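Local atomic coordinates of chitin deacetylase 1 (Bombyx mori, PDB entry 5ZNT), a protein that removes acetyl groups from the N-acetyl-D-glucosamine residues of chitin as a zinc-dependent, secreted carbohydrate esterase of family 4, yielding chitosan and acetate. Residues N214-R219 with N251-R256; S177-W182 with E259-P264; N68-K73 with P324-C329. One frame throughout, in Å; residues are numbered along the deposited sequence.

Contact 1: N214-R219 with N251-R256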
loop_
_atom_site.group_PDB
_atom_site.type_symbol
_atom_site.label_atom_id
_atom_site.label_comp_id
_atom_site.label_asym_id
_atom_site.label_seq_id
_atom_site.Cartn_x
_atom_site.Cartn_y
_atom_site.Cartn_z
ATOM N N ASN A 214 3.814 4.923 9.121
ATOM C CA ASN A 214 4.460 5.055 10.423
ATOM C C ASN A 214 5.711 4.202 10.471
ATOM O O ASN A 214 5.666 3.009 10.168
ATOM C CB ASN A 214 3.516 4.616 11.544
ATOM C CG ASN A 214 2.384 5.574 11.760
ATOM O OD1 ASN A 214 2.577 6.660 12.306
ATOM N ND2 ASN A 214 1.179 5.179 11.346
ATOM N N GLU A 215 6.828 4.797 10.886
ATOM C CA GLU A 215 8.014 3.990 11.124
ATOM C C GLU A 215 7.748 2.994 12.243
ATOM O O GLU A 215 6.991 3.265 13.174
ATOM C CB GLU A 215 9.202 4.869 11.503
ATOM C CG GLU A 215 9.759 5.687 10.354
ATOM C CD GLU A 215 11.029 6.417 10.770
ATOM O OE1 GLU A 215 11.136 6.791 11.963
ATOM O OE2 GLU A 215 11.908 6.603 9.915
ATOM N N LEU A 216 8.364 1.829 12.138
ATOM C CA LEU A 216 8.279 0.834 13.186
ATOM C C LEU A 216 9.513 0.951 14.083
ATOM O O LEU A 216 10.566 1.429 13.656
ATOM C CB LEU A 216 8.167 -0.575 12.596
ATOM C CG LEU A 216 6.761 -1.107 12.215
ATOM C CD1 LEU A 216 5.888 -0.099 11.545
ATOM C CD2 LEU A 216 6.893 -2.341 11.320
ATOM N N ASP A 217 9.354 0.530 15.339
ATOM C CA ASP A 217 10.408 0.574 16.354
ATOM C C ASP A 217 11.238 -0.696 16.226
ATOM O O ASP A 217 10.740 -1.804 16.446
ATOM C CB ASP A 217 9.778 0.718 17.743
ATOM C CG ASP A 217 10.806 0.809 18.881
ATOM O OD1 ASP A 217 12.030 0.714 18.655
ATOM O OD2 ASP A 217 10.357 0.981 20.030
ATOM N N ARG A 218 12.495 -0.550 15.831
ATOM C CA ARG A 218 13.328 -1.719 15.589
ATOM C C ARG A 218 14.159 -2.119 16.806
ATOM O O ARG A 218 14.986 -3.030 16.699
ATOM C CB ARG A 218 14.259 -1.441 14.420
ATOM C CG ARG A 218 15.206 -0.348 14.814
ATOM C CD ARG A 218 16.426 -0.347 13.998
ATOM N NE ARG A 218 16.212 0.423 12.790
ATOM C CZ ARG A 218 17.195 0.789 11.985
ATOM N NH1 ARG A 218 18.449 0.452 12.294
ATOM N NH2 ARG A 218 16.924 1.487 10.883
ATOM N N ARG A 219 13.986 -1.444 17.945
ATOM C CA ARG A 219 14.828 -1.720 19.104
ATOM C C ARG A 219 14.607 -3.148 19.582
ATOM O O ARG A 219 13.470 -3.551 19.851
ATOM C CB ARG A 219 14.527 -0.725 20.225
ATOM C CG ARG A 219 15.180 0.637 20.029
ATOM C CD ARG A 219 14.745 1.582 21.136
ATOM N NE ARG A 219 13.293 1.580 21.291
ATOM C CZ ARG A 219 12.649 2.036 22.361
ATOM N NH1 ARG A 219 13.329 2.535 23.388
ATOM N NH2 ARG A 219 11.324 1.983 22.408
ATOM N N ASN A 251 5.498 -8.412 17.401
ATOM C CA ASN A 251 4.712 -8.263 18.627
ATOM C C ASN A 251 4.872 -6.884 19.237
ATOM O O ASN A 251 3.883 -6.272 19.654
ATOM C CB ASN A 251 5.110 -9.314 19.643
ATOM C CG ASN A 251 4.391 -10.603 19.428
ATOM O OD1 ASN A 251 3.334 -10.641 18.783
ATOM N ND2 ASN A 251 4.951 -11.677 19.948
ATOM N N HIS A 252 6.115 -6.382 19.311
ATOM C CA HIS A 252 6.353 -5.083 19.944
ATOM C C HIS A 252 5.626 -3.972 19.203
ATOM O O HIS A 252 4.996 -3.108 19.823
ATOM C CB HIS A 252 7.857 -4.785 20.013
ATOM C CG HIS A 252 8.177 -3.382 20.434
ATOM N ND1 HIS A 252 7.674 -2.816 21.589
ATOM C CD2 HIS A 252 8.935 -2.426 19.848
ATOM C CE1 HIS A 252 8.109 -1.570 21.691
ATOM N NE2 HIS A 252 8.869 -1.305 20.641
ATOM N N ASN A 253 5.685 -3.977 17.867
ATOM C CA ASN A 253 5.036 -2.891 17.147
ATOM C C ASN A 253 3.526 -3.083 17.071
ATOM O O ASN A 253 2.776 -2.098 17.080
ATOM C CB ASN A 253 5.682 -2.737 15.768
ATOM C CG ASN A 253 7.039 -2.057 15.856
ATOM O OD1 ASN A 253 7.119 -0.863 16.123
ATOM N ND2 ASN A 253 8.102 -2.816 15.656
ATOM N N PHE A 254 3.053 -4.323 17.021
ATOM C CA PHE A 254 1.624 -4.542 17.205
ATOM C C PHE A 254 1.153 -3.917 18.522
ATOM O O PHE A 254 0.173 -3.165 18.551
ATOM C CB PHE A 254 1.311 -6.041 17.166
ATOM C CG PHE A 254 -0.140 -6.357 17.453
ATOM C CD1 PHE A 254 -1.068 -6.409 16.424
ATOM C CD2 PHE A 254 -0.576 -6.583 18.758
ATOM C CE1 PHE A 254 -2.404 -6.671 16.683
ATOM C CE2 PHE A 254 -1.915 -6.861 19.026
ATOM C CZ PHE A 254 -2.824 -6.907 17.997
ATOM N N ASP A 255 1.855 -4.207 19.624
ATOM C CA ASP A 255 1.433 -3.696 20.930
ATOM C C ASP A 255 1.463 -2.176 20.969
ATOM O O ASP A 255 0.571 -1.551 21.559
ATOM C CB ASP A 255 2.309 -4.269 22.048
ATOM C CG ASP A 255 2.093 -5.751 22.261
ATOM O OD1 ASP A 255 1.023 -6.280 21.885
ATOM O OD2 ASP A 255 3.016 -6.399 22.799
ATOM N N ARG A 256 2.479 -1.560 20.345
ATOM C CA ARG A 256 2.543 -0.103 20.286
ATOM C C ARG A 256 1.252 0.475 19.718
ATOM O O ARG A 256 0.726 1.472 20.226
ATOM C CB ARG A 256 3.748 0.346 19.438
ATOM C CG ARG A 256 5.131 0.237 20.122
ATOM C CD ARG A 256 6.233 0.928 19.288
ATOM N NE ARG A 256 5.771 2.220 18.786
ATOM C CZ ARG A 256 5.493 2.479 17.510
ATOM N NH1 ARG A 256 5.646 1.532 16.580
ATOM N NH2 ARG A 256 5.043 3.684 17.172
HETATM O O HOH W 1 4.610 1.875 14.074
HETATM O O HOH W 2 5.514 5.044 14.923
#
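D217 meets N253 through a pair of backbone-to-amide hydrogen bonds. D217 N donates to N253 OD1 at 2.7 Å, and N253 ND2 returns a bond to D217 O at 2.9 Å. One asparagine amide thus serves both backbone polar groups of D217, much as a neighbouring strand would. N253 OD1 accepts a second hydrogen bond from R256 NH1 at 2.8 Å, one turn on along the helix. N253 ND2 also bonds to F249 O, and together these bonds fix the amide's rotation. The other guanidinium nitrogens of R256 turn to S177 and N178.

Charged and imidazole groups meet at the carboxylate. D217 CG stands anti to its backbone nitrogen (chi1 -179°), which turns the carboxylate to H252. H252 NE2 donates to D217 OD2 at 2.8 Å. The oxygen lies in the ring plane, but the proton arrives from well above the carboxylate plane. R219 grips the same carboxylate side-on, with NE to OD1 of D217 at 3.0 Å and NH2 to OD2 of D217 at 2.8 Å. This salt bridge lies nearly flat in both groups.

Water 1 bridges E215 O and R256 NH1. Apolar packing is slight: D217 CB lies 3.9 Å from R256 CD.

R219 N also donates to D217 OD1. That bond closes an Asx turn at D217, in the loop that follows strand 209-214; the turn is docked on helix 243-258.

Contact 2: S177-W182 with E259-P264. Unlike the reference sequence in segment 177-182: P180 (reference Arg), W182 (reference Cys).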
loop_
_atom_site.group_PDB
_atom_site.type_symbol
_atom_site.label_atom_id
_atom_site.label_comp_id
_atom_site.label_asym_id
_atom_site.label_seq_id
_atom_site.Cartn_x
_atom_site.Cartn_y
_atom_site.Cartn_z
ATOM N N SER A 177 6.843 7.454 16.493
ATOM C CA SER A 177 6.078 8.293 17.399
ATOM C C SER A 177 5.235 7.381 18.270
ATOM O O SER A 177 4.832 6.299 17.836
ATOM C CB SER A 177 5.121 9.252 16.665
ATOM O OG SER A 177 5.803 10.220 15.889
ATOM N N ASN A 178 4.947 7.835 19.487
ATOM C CA ASN A 178 4.000 7.154 20.371
ATOM C C ASN A 178 3.009 8.172 20.916
ATOM O O ASN A 178 3.410 9.089 21.660
ATOM C CB ASN A 178 4.729 6.432 21.495
ATOM C CG ASN A 178 5.532 5.268 20.986
ATOM O OD1 ASN A 178 4.970 4.273 20.515
ATOM N ND2 ASN A 178 6.851 5.383 21.053
ATOM N N PRO A 179 1.726 8.077 20.558
ATOM C CA PRO A 179 1.219 7.005 19.694
ATOM C C PRO A 179 1.541 7.226 18.201
ATOM O O PRO A 179 1.923 8.341 17.825
ATOM C CB PRO A 179 -0.290 7.045 19.951
ATOM C CG PRO A 179 -0.575 8.472 20.293
ATOM C CD PRO A 179 0.663 9.002 20.990
ATOM N N PRO A 180 1.421 6.175 17.387
ATOM C CA PRO A 180 1.555 6.341 15.926
ATOM C C PRO A 180 0.367 7.106 15.364
ATOM O O PRO A 180 -0.598 7.421 16.068
ATOM C CB PRO A 180 1.601 4.902 15.403
ATOM C CG PRO A 180 0.821 4.114 16.446
ATOM C CD PRO A 180 1.173 4.772 17.770
ATOM N N LEU A 181 0.430 7.399 14.060
ATOM C CA LEU A 181 -0.520 8.314 13.433
ATOM C C LEU A 181 -1.573 7.554 12.634
ATOM O O LEU A 181 -1.276 6.531 12.008
ATOM C CB LEU A 181 0.207 9.314 12.523
ATOM C CG LEU A 181 0.775 10.590 13.165
ATOM C CD1 LEU A 181 1.745 10.266 14.286
ATOM C CD2 LEU A 181 1.456 11.484 12.126
ATOM N N TRP A 182 -2.812 8.055 12.674
ATOM C CA TRP A 182 -3.890 7.627 11.797
ATOM C C TRP A 182 -3.703 8.260 10.415
ATOM O O TRP A 182 -3.068 9.316 10.294
ATOM C CB TRP A 182 -5.250 8.039 12.380
ATOM C CG TRP A 182 -5.734 7.080 13.426
ATOM C CD1 TRP A 182 -5.331 7.010 14.743
ATOM C CD2 TRP A 182 -6.683 6.020 13.238
ATOM N NE1 TRP A 182 -5.989 5.973 15.380
ATOM C CE2 TRP A 182 -6.829 5.361 14.481
ATOM C CE3 TRP A 182 -7.451 5.587 12.143
ATOM C CZ2 TRP A 182 -7.681 4.272 14.650
ATOM C CZ3 TRP A 182 -8.296 4.498 12.315
ATOM C CH2 TRP A 182 -8.411 3.861 13.563
ATOM N N GLU A 259 -2.155 -1.056 21.997
ATOM C CA GLU A 259 -2.267 -0.540 23.356
ATOM C C GLU A 259 -2.346 0.979 23.412
ATOM O O GLU A 259 -2.484 1.527 24.508
ATOM C CB GLU A 259 -1.085 -1.003 24.229
ATOM C CG GLU A 259 -0.714 -2.492 24.153
ATOM C CD GLU A 259 -1.603 -3.420 24.971
ATOM O OE1 GLU A 259 -2.735 -3.019 25.325
ATOM O OE2 GLU A 259 -1.177 -4.578 25.229
ATOM N N GLN A 260 -2.256 1.681 22.279
ATOM C CA GLN A 260 -2.393 3.139 22.323
ATOM C C GLN A 260 -3.651 3.590 21.596
ATOM O O GLN A 260 -4.761 3.403 22.101
ATOM C CB GLN A 260 -1.146 3.827 21.749
ATOM C CG GLN A 260 0.112 3.514 22.568
ATOM C CD GLN A 260 1.350 4.279 22.146
ATOM O OE1 GLN A 260 1.522 5.453 22.500
ATOM N NE2 GLN A 260 2.246 3.608 21.413
ATOM N N ASN A 261 -3.515 4.184 20.410
ATOM C CA ASN A 261 -4.669 4.716 19.701
ATOM C C ASN A 261 -5.188 3.780 18.607
ATOM O O ASN A 261 -6.067 4.178 17.833
ATOM C CB ASN A 261 -4.329 6.085 19.105
ATOM C CG ASN A 261 -3.207 6.010 18.086
ATOM O OD1 ASN A 261 -2.528 4.985 17.975
ATOM N ND2 ASN A 261 -2.987 7.101 17.356
ATOM N N ARG A 262 -4.674 2.559 18.530
ATOM C CA ARG A 262 -5.079 1.584 17.502
ATOM C C ARG A 262 -4.981 2.149 16.082
ATOM O O ARG A 262 -5.796 1.823 15.212
ATOM C CB ARG A 262 -6.487 1.056 17.764
ATOM C CG ARG A 262 -6.585 0.408 19.132
ATOM C CD ARG A 262 -7.273 -0.904 19.080
ATOM N NE ARG A 262 -7.140 -1.588 20.360
ATOM C CZ ARG A 262 -8.104 -2.318 20.905
ATOM N NH1 ARG A 262 -9.262 -2.457 20.264
ATOM N NH2 ARG A 262 -7.910 -2.907 22.087
ATOM N N ALA A 263 -3.992 2.998 15.835
ATOM C CA ALA A 263 -3.752 3.443 14.469
ATOM C C ALA A 263 -3.455 2.223 13.598
ATOM O O ALA A 263 -2.780 1.291 14.050
ATOM C CB ALA A 263 -2.580 4.427 14.418
ATOM N N PRO A 264 -3.969 2.177 12.373
ATOM C CA PRO A 264 -3.627 1.067 11.476
ATOM C C PRO A 264 -2.126 0.817 11.464
ATOM O O PRO A 264 -1.315 1.750 11.446
ATOM C CB PRO A 264 -4.151 1.538 10.113
ATOM C CG PRO A 264 -5.349 2.425 10.471
ATOM C CD PRO A 264 -4.916 3.137 11.775
HETATM O O HOH W 3 -2.045 4.449 10.323
#
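W182 lays one face of its indole over A263 and P264. This is CH-pi packing in the catalytic domain of a family 4 carbohydrate esterase, whose fold is a distorted beta/alpha barrel. Segment 259-264 leads from helix 243-258 into strand 265-270 of the parallel sheet. Segment 177-182 lies in the loop between strands 173-174 and 184-185.

P264 CD sits over the six-membered ring of W182, 3.6 Å from its centroid. A263 CA sits over the five-membered ring on the same face, 3.7 Å from its centroid. The indole is placed there with CG of W182 beside the backbone nitrogen (chi1 -82°). A263 CB touches W182 CD1 and also reaches P180 CG at 4.0 Å. I27, P28 and M39 pack on W182 as well. P180 and W182 both differ from the reference sequence. Water 3 donates to both L181 O and P264 O.

At the indole edge W182 NE1 donates to N261 O at 3.0 Å. The carbonyl oxygen lies close to the ring plane, while the N-H approaches it from above the carbonyl plane. The N261 side chain slides past the indole with its amide nearly perpendicular to the ring. N261 ND2 donates to P180 O at 2.7 Å and also to T25 O. N261 OD1 accepts from A263 N, forming an Asx turn. P179 CB packs against the N261 amide.

Further out, Q260 reaches across P179, whose preceding peptide is cis. Q260 OE1 lies against P179 CA. N178 also has R256 as a partner, and Q260 NE2 bonds to R256 O. At the rim Q260 NE2 donates to N178 OD1 at 2.9 Å, with the oxygen in the plane of the Q260 amide.

Contact 3: N68-K73 with P324-C329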
loop_
_atom_site.group_PDB
_atom_site.type_symbol
_atom_site.label_atom_id
_atom_site.label_comp_id
_atom_site.label_asym_id
_atom_site.label_seq_id
_atom_site.Cartn_x
_atom_site.Cartn_y
_atom_site.Cartn_z
ATOM N N ASN A 68 -14.484 -11.448 10.741
ATOM C CA ASN A 68 -15.729 -11.470 9.985
ATOM C C ASN A 68 -15.878 -12.721 9.134
ATOM O O ASN A 68 -16.808 -12.794 8.328
ATOM C CB ASN A 68 -15.837 -10.223 9.088
ATOM C CG ASN A 68 -14.714 -10.139 8.067
ATOM O OD1 ASN A 68 -13.846 -11.009 8.003
ATOM N ND2 ASN A 68 -14.732 -9.091 7.257
ATOM N N GLY A 69 -14.965 -13.682 9.258
ATOM C CA GLY A 69 -15.023 -14.878 8.450
ATOM C C GLY A 69 -14.415 -14.766 7.059
ATOM O O GLY A 69 -14.384 -15.770 6.340
ATOM N N CYS A 70 -13.938 -13.590 6.651
ATOM C CA CYS A 70 -13.414 -13.408 5.298
ATOM C C CYS A 70 -11.894 -13.583 5.265
ATOM O O CYS A 70 -11.198 -13.307 6.246
ATOM C CB CYS A 70 -13.785 -12.024 4.753
ATOM S SG CYS A 70 -15.609 -11.724 4.646
ATOM N N ASP A 71 -11.386 -14.005 4.099
ATOM C CA ASP A 71 -9.947 -14.145 3.904
ATOM C C ASP A 71 -9.237 -12.827 4.202
ATOM O O ASP A 71 -9.727 -11.751 3.870
ATOM C CB ASP A 71 -9.647 -14.573 2.465
ATOM C CG ASP A 71 -10.206 -15.954 2.139
ATOM O OD1 ASP A 71 -10.226 -16.826 3.022
ATOM O OD2 ASP A 71 -10.594 -16.167 0.990
ATOM N N ILE A 72 -8.076 -12.920 4.851
ATOM C CA ILE A 72 -7.250 -11.733 5.043
ATOM C C ILE A 72 -6.878 -11.150 3.680
ATOM O O ILE A 72 -6.739 -11.873 2.687
ATOM C CB ILE A 72 -5.992 -12.051 5.869
ATOM C CG1 ILE A 72 -5.121 -13.112 5.199
ATOM C CG2 ILE A 72 -6.380 -12.531 7.254
ATOM C CD1 ILE A 72 -3.764 -13.273 5.948
ATOM N N LYS A 73 -6.760 -9.828 3.622
ATOM C CA LYS A 73 -6.508 -9.131 2.365
ATOM C C LYS A 73 -5.283 -8.242 2.507
ATOM O O LYS A 73 -5.045 -7.656 3.567
ATOM C CB LYS A 73 -7.694 -8.266 1.935
ATOM C CG LYS A 73 -9.034 -9.015 1.798
ATOM C CD LYS A 73 -8.931 -10.164 0.778
ATOM C CE LYS A 73 -10.344 -10.627 0.370
ATOM N NZ LYS A 73 -11.171 -10.946 1.584
ATOM N N PRO A 324 -18.097 -3.115 3.337
ATOM C CA PRO A 324 -16.862 -2.948 2.544
ATOM C C PRO A 324 -15.792 -3.960 2.901
ATOM O O PRO A 324 -15.063 -4.418 2.014
ATOM C CB PRO A 324 -16.435 -1.508 2.864
ATOM C CG PRO A 324 -17.747 -0.801 3.180
ATOM C CD PRO A 324 -18.536 -1.834 3.933
ATOM N N TRP A 325 -15.699 -4.356 4.172
ATOM C CA TRP A 325 -14.714 -5.356 4.565
ATOM C C TRP A 325 -15.104 -6.776 4.161
ATOM O O TRP A 325 -14.293 -7.700 4.332
ATOM C CB TRP A 325 -14.471 -5.284 6.070
ATOM C CG TRP A 325 -13.711 -4.055 6.502
ATOM C CD1 TRP A 325 -13.390 -2.969 5.739
ATOM C CD2 TRP A 325 -13.179 -3.799 7.806
ATOM N NE1 TRP A 325 -12.682 -2.054 6.490
ATOM C CE2 TRP A 325 -12.533 -2.543 7.757
ATOM C CE3 TRP A 325 -13.186 -4.508 9.006
ATOM C CZ2 TRP A 325 -11.899 -1.989 8.861
ATOM C CZ3 TRP A 325 -12.561 -3.952 10.102
ATOM C CH2 TRP A 325 -11.937 -2.699 10.028
ATOM N N ARG A 326 -16.312 -6.980 3.636
ATOM C CA ARG A 326 -16.759 -8.294 3.198
ATOM C C ARG A 326 -16.779 -8.429 1.681
ATOM O O ARG A 326 -17.166 -9.487 1.180
ATOM C CB ARG A 326 -18.160 -8.597 3.760
ATOM C CG ARG A 326 -18.310 -8.375 5.264
ATOM C CD ARG A 326 -19.652 -8.895 5.782
ATOM N NE ARG A 326 -19.805 -10.279 5.364
ATOM C CZ ARG A 326 -19.478 -11.325 6.115
ATOM N NH1 ARG A 326 -19.017 -11.143 7.353
ATOM N NH2 ARG A 326 -19.624 -12.551 5.625
ATOM N N GLU A 327 -16.397 -7.389 0.933
ATOM C CA GLU A 327 -16.301 -7.522 -0.523
ATOM C C GLU A 327 -15.293 -8.614 -0.864
ATOM O O GLU A 327 -14.214 -8.694 -0.256
ATOM C CB GLU A 327 -15.895 -6.198 -1.183
ATOM C CG GLU A 327 -16.839 -5.017 -0.920
ATOM C CD GLU A 327 -16.222 -3.672 -1.335
ATOM O OE1 GLU A 327 -15.199 -3.683 -2.055
ATOM O OE2 GLU A 327 -16.747 -2.605 -0.928
ATOM N N LYS A 328 -15.663 -9.479 -1.803
ATOM C CA LYS A 328 -14.841 -10.624 -2.173
ATOM C C LYS A 328 -14.367 -11.353 -0.917
ATOM O O LYS A 328 -13.175 -11.568 -0.689
ATOM C CB LYS A 328 -13.675 -10.192 -3.068
ATOM C CG LYS A 328 -14.145 -9.624 -4.399
ATOM C CD LYS A 328 -12.991 -9.294 -5.318
ATOM C CE LYS A 328 -12.995 -7.827 -5.692
ATOM N NZ LYS A 328 -12.060 -7.571 -6.825
ATOM N N CYS A 329 -15.361 -11.732 -0.106
ATOM C CA CYS A 329 -15.112 -12.294 1.214
ATOM C C CYS A 329 -14.174 -13.490 1.139
ATOM O O CYS A 329 -13.079 -13.481 1.717
ATOM C CB CYS A 329 -16.441 -12.689 1.875
ATOM S SG CYS A 329 -16.265 -13.328 3.557
HETATM O O HOH W 4 -12.842 -8.769 2.235
#
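A disulfide between C70 and C329 makes this a covalent contact of two loops. One loop runs from helix 53-59 to strand 75-78; the other follows helix 316-319. C70 SG and C329 SG are 2.0 Å apart, with a chi3 of -99°. C329 SG stands anti to its backbone nitrogen and C70 SG lies beside its own (chi1 -60°), which brings the two sulfurs together. C70 SG also sits over one face of the R326 guanidinium. R326 NH1 bonds to K320 O and only weakly to N68 O.

One backbone bond and one side-chain bond flank the disulfide. D71 N donates to C329 O at 3.0 Å. N68 OD1 accepts from C70 N, an Asx turn that ends at C70.

K73 bends at chi2 and chi4 and brings its ammonium among carbonyls of both segments. K73 NZ bonds to D71 O at 2.8 Å, C329 O at 3.2 Å and water 4, and weakly to K328 O. D71 N and K73 NZ approach C329 O from opposite faces. Cutting this side chain back to an alanine would probably leave D71 O and K328 O without the lysine and C329 O with only D71 N of its two donors.

The join cannot part without reduction, as suits a secreted enzyme, and the lysine ammonium, probably charged, draws D71 O and C329 O together.

Contacts 1 and 2 are neighbours on one side of the chain, their centres 10 Å apart. R256 joins them: its NH2 meets S177 O at 2.7 Å and its NE meets N178 OD1 at 2.8 Å. Helix 243-258 and the loop after it thus meet two separate segments, 214-219 and 177-182. Contact 3 stands apart. Its centre is 26 Å from that of contact 1 and 24 Å from that of contact 2, and it touches neither. Residues 68-73 and 324-329 span both other contacts in sequence. All three lie away from the zinc site of D46, H101 and H105. The side chain of K328 is about 12 Å from a bound NAG.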